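Local coordinates for protein minor fimbrium anchoring subunit Mfa2 (Porphyromonas gingivalis, PDB 5NFI) that fastens the minor fimbriae of this periodontal pathogen to its outer membrane and regulates their length, at residues A[86-89]-A[90-94]; A[189-192]-A[193-197]. All blocks are in the same frame, centred on the assembly; numbering follows the deposited sequence.

Interaction 1 (86-94) and interaction 2 (189-197) are two local turns far apart in one chain, their centres about 46 Å apart and their nearest atoms about 31 Å apart, on opposite sides of the chain's centre. They do not touch. Both are surface features, but they close differently. In interaction 1 a glutamine amide braces the turn that leads into strand 93-100; in interaction 2 backbone bonds close a hairpin between strands 182-190 and 196-202, and side chains pack around them. Each supplies a connection in the strand-rich, transthyretin-clan architecture of the FimB/Mfa2 family.

Interaction 1: A[86-89]-A[90-94]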
loop_
_atom_site.group_PDB
_atom_site.type_symbol
_atom_site.label_atom_id
_atom_site.label_comp_id
_atom_site.label_asym_id
_atom_site.label_seq_id
_atom_site.Cartn_x
_atom_site.Cartn_y
_atom_site.Cartn_z
ATOM N N GLY A 86 -3.520 -11.048 24.346
ATOM C CA GLY A 86 -2.610 -11.412 25.405
ATOM C C GLY A 86 -1.470 -12.280 24.923
ATOM O O GLY A 86 -0.742 -12.838 25.739
ATOM N N GLU A 87 -1.312 -12.408 23.604
ATOM C CA GLU A 87 -0.228 -13.214 23.023
ATOM C C GLU A 87 0.388 -12.549 21.797
ATOM O O GLU A 87 1.577 -12.260 21.779
ATOM C CB GLU A 87 -0.738 -14.624 22.683
ATOM C CG GLU A 87 -1.063 -15.425 23.957
ATOM C CD GLU A 87 -1.652 -16.805 23.715
ATOM O OE1 GLU A 87 -0.986 -17.637 23.052
ATOM O OE2 GLU A 87 -2.779 -17.052 24.215
ATOM N N THR A 88 -0.431 -12.308 20.780
ATOM C CA THR A 88 0.008 -11.675 19.538
ATOM C C THR A 88 0.724 -10.341 19.781
ATOM O O THR A 88 0.272 -9.549 20.595
ATOM C CB THR A 88 -1.197 -11.448 18.613
ATOM O OG1 THR A 88 -1.815 -12.705 18.319
ATOM C CG2 THR A 88 -0.771 -10.796 17.329
ATOM N N THR A 89 1.833 -10.083 19.083
ATOM C CA THR A 89 2.560 -8.825 19.276
ATOM C C THR A 89 2.580 -7.919 18.044
ATOM O O THR A 89 2.277 -8.359 16.929
ATOM C CB THR A 89 4.002 -9.080 19.708
ATOM O OG1 THR A 89 4.707 -9.772 18.672
ATOM C CG2 THR A 89 4.020 -9.920 20.958
ATOM N N LYS A 90 2.949 -6.653 18.265
ATOM C CA LYS A 90 2.872 -5.579 17.260
ATOM C C LYS A 90 3.551 -5.928 15.937
ATOM O O LYS A 90 3.100 -5.516 14.882
ATOM C CB LYS A 90 3.487 -4.274 17.820
ATOM C CG LYS A 90 4.982 -4.410 18.133
ATOM C CD LYS A 90 5.706 -3.202 18.726
ATOM C CE LYS A 90 4.843 -2.254 19.531
ATOM N NZ LYS A 90 5.747 -1.249 20.197
ATOM N N GLN A 91 4.625 -6.707 15.991
ATOM C CA GLN A 91 5.485 -6.878 14.823
ATOM C C GLN A 91 5.303 -8.236 14.144
ATOM O O GLN A 91 6.065 -8.594 13.258
ATOM C CB GLN A 91 6.960 -6.690 15.208
ATOM C CG GLN A 91 7.579 -7.849 15.993
ATOM C CD GLN A 91 7.189 -7.916 17.480
ATOM O OE1 GLN A 91 6.423 -7.105 17.978
ATOM N NE2 GLN A 91 7.744 -8.891 18.191
ATOM N N GLN A 92 4.294 -8.996 14.554
ATOM C CA GLN A 92 3.963 -10.234 13.866
ATOM C C GLN A 92 3.188 -9.926 12.594
ATOM O O GLN A 92 2.599 -8.859 12.455
ATOM C CB GLN A 92 3.156 -11.157 14.772
ATOM C CG GLN A 92 3.977 -11.843 15.852
ATOM C CD GLN A 92 3.120 -12.630 16.838
ATOM O OE1 GLN A 92 2.786 -12.136 17.912
ATOM N NE2 GLN A 92 2.758 -13.851 16.472
ATOM N N VAL A 93 3.188 -10.859 11.654
ATOM C CA VAL A 93 2.530 -10.599 10.388
ATOM C C VAL A 93 1.020 -10.730 10.499
ATOM O O VAL A 93 0.480 -11.803 10.751
ATOM C CB VAL A 93 3.038 -11.532 9.278
ATOM C CG1 VAL A 93 2.385 -11.166 7.943
ATOM C CG2 VAL A 93 4.565 -11.448 9.179
ATOM N N LEU A 94 0.334 -9.624 10.288
ATOM C CA LEU A 94 -1.114 -9.643 10.262
ATOM C C LEU A 94 -1.688 -10.298 9.000
ATOM O O LEU A 94 -2.708 -10.998 9.050
ATOM C CB LEU A 94 -1.638 -8.213 10.384
ATOM C CG LEU A 94 -3.137 -8.022 10.225
ATOM C CD1 LEU A 94 -3.895 -8.933 11.200
ATOM C CD2 LEU A 94 -3.476 -6.560 10.456
#
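The side chain of Gln92 runs across that of Thr89 at about a right angle, with CG 3.6 Å from Thr89 OG1. Its CG stands beside its own backbone N (chi1 -75°) and the chain is extended beyond it, which carries the amide back to the start of the turn. There OE1 accepts two hydrogen bonds from Thr89, one from N and one from OG1 (3.1 Å), the two donors arriving from opposite faces of the amide plane. Thr89 suits the place because its hydroxyl, set between N and the carbonyl carbon at chi1 64°, adds a donor to that of the backbone. The frame is a type I beta turn from Thr89 to Gln92, whose N donates to Thr89 O at 3.2 Å, just ahead of strand 93-100. Glutamine fits for having a donor as well: NE2 bonds Glu82, fixing the amide's rotation from its other end. Glu82 also bonds Thr88 OG1, as does the backbone N of Lys84, while Thr88 CG2 lies 3.8 Å from Gln92 OE1. The side chain of Lys90, at the turn's second position, leaves the backbone pointing away from residues 86-89 and touches Phe33 and Phe69.

Interaction 2: A[189-192]-A[193-197]; sequences KVVG and DSTCR
Val191 packs its CG1 methyl against Thr195, 3.6 Å from CG2 and 3.4 Å from the backbone O. With CG1 set between its own backbone N and carbonyl carbon (chi1 35°), the same methyl also meets Arg197 CB at 3.8 Å. Two beta-branched residues thus fill the close part of the contact with short, stiff side chains. Thr195 also has a polar end, and its OG1 is held by Asp151. Beside them the backbone is well bonded: Lys189 and Arg197 form a hydrogen-bonded pair, Lys189 N to Arg197 O at 2.9 Å and Arg197 N to Lys189 O at 2.8 Å. Val190 and Cys196 follow as a non-hydrogen-bonded pair on one face, near Pro156, where Cys196 is buried.

The tip is looser. The side chains of Asp193 and Ser194 leave the backbone pointing away from residues 189-192, though Asp193 CB brushes Gly192, and the bond from Thr195 N to Gly192 O is weak, at 3.4 Å. Polar residues suit this bend, while Gly192 brings no side chain up against Thr195. Lys189 is exposed to solvent; Arg197 shares its face but lies against Thr147 and Ser149 of strand 133-151, with a long, weak ion pair to Asp251.

Thr195 O accepts from the N atoms of both Val191 and Gly192, the signature of a classic beta bulge, here beside the tight turn of an antiparallel hairpin.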
loop_
_atom_site.group_PDB
_atom_site.type_symbol
_atom_site.label_atom_id
_atom_site.label_comp_id
_atom_site.label_asym_id
_atom_site.label_seq_id
_atom_site.Cartn_x
_atom_site.Cartn_y
_atom_site.Cartn_z
ATOM N N LYS A 189 -3.773 -3.102 -22.723
ATOM C CA LYS A 189 -4.362 -2.623 -23.964
ATOM C C LYS A 189 -3.224 -2.253 -24.929
ATOM O O LYS A 189 -2.393 -1.405 -24.619
ATOM C CB LYS A 189 -5.265 -1.411 -23.695
ATOM C CG LYS A 189 -6.488 -1.255 -24.591
ATOM C CD LYS A 189 -7.577 -0.427 -23.880
ATOM C CE LYS A 189 -6.980 0.729 -23.055
ATOM N NZ LYS A 189 -7.946 1.845 -22.760
ATOM N N VAL A 190 -3.152 -2.897 -26.085
ATOM C CA VAL A 190 -2.379 -2.281 -27.145
ATOM C C VAL A 190 -3.189 -1.049 -27.500
ATOM O O VAL A 190 -4.333 -1.142 -27.937
ATOM C CB VAL A 190 -2.155 -3.186 -28.361
ATOM C CG1 VAL A 190 -1.897 -2.353 -29.586
ATOM C CG2 VAL A 190 -0.990 -4.121 -28.107
ATOM N N VAL A 191 -2.610 0.113 -27.248
ATOM C CA VAL A 191 -3.310 1.359 -27.453
ATOM C C VAL A 191 -2.939 1.983 -28.794
ATOM O O VAL A 191 -3.812 2.312 -29.588
ATOM C CB VAL A 191 -3.034 2.332 -26.284
ATOM C CG1 VAL A 191 -1.610 2.179 -25.770
ATOM C CG2 VAL A 191 -3.311 3.762 -26.718
ATOM N N GLY A 192 -1.650 2.121 -29.069
ATOM C CA GLY A 192 -1.224 2.674 -30.342
ATOM C C GLY A 192 -0.692 1.610 -31.282
ATOM O O GLY A 192 -0.594 0.442 -30.906
ATOM N N ASP A 193 -0.350 2.009 -32.504
ATOM C CA ASP A 193 0.328 1.109 -33.424
ATOM C C ASP A 193 1.640 0.634 -32.830
ATOM O O ASP A 193 2.105 -0.464 -33.124
ATOM C CB ASP A 193 0.590 1.793 -34.763
ATOM C CG ASP A 193 -0.608 1.755 -35.683
ATOM O OD1 ASP A 193 -0.985 0.641 -36.111
ATOM O OD2 ASP A 193 -1.163 2.835 -35.985
ATOM N N SER A 194 2.223 1.475 -31.985
ATOM C CA SER A 194 3.539 1.235 -31.430
ATOM C C SER A 194 3.522 1.370 -29.922
ATOM O O SER A 194 4.569 1.503 -29.296
ATOM C CB SER A 194 4.543 2.218 -32.019
ATOM O OG SER A 194 4.355 3.508 -31.453
ATOM N N THR A 195 2.323 1.346 -29.345
ATOM C CA THR A 195 2.155 1.608 -27.918
ATOM C C THR A 195 1.357 0.535 -27.176
ATOM O O THR A 195 0.316 0.079 -27.642
ATOM C CB THR A 195 1.460 2.952 -27.681
ATOM O OG1 THR A 195 1.937 3.919 -28.624
ATOM C CG2 THR A 195 1.740 3.444 -26.272
ATOM N N CYS A 196 1.858 0.150 -26.005
ATOM C CA CYS A 196 1.174 -0.822 -25.154
ATOM C C CYS A 196 1.013 -0.242 -23.753
ATOM O O CYS A 196 1.957 0.315 -23.198
ATOM C CB CYS A 196 1.948 -2.152 -25.098
ATOM S SG CYS A 196 1.086 -3.467 -24.193
ATOM N N ARG A 197 -0.180 -0.382 -23.183
ATOM C CA ARG A 197 -0.514 0.214 -21.892
ATOM C C ARG A 197 -0.941 -0.878 -20.921
ATOM O O ARG A 197 -1.722 -1.744 -21.275
ATOM C CB ARG A 197 -1.628 1.249 -22.065
ATOM C CG ARG A 197 -1.626 2.407 -21.072
ATOM C CD ARG A 197 -2.849 3.293 -21.331
ATOM N NE ARG A 197 -2.928 4.514 -20.519
ATOM C CZ ARG A 197 -2.320 5.661 -20.830
ATOM N NH1 ARG A 197 -1.551 5.734 -21.920
ATOM N NH2 ARG A 197 -2.462 6.734 -20.049
#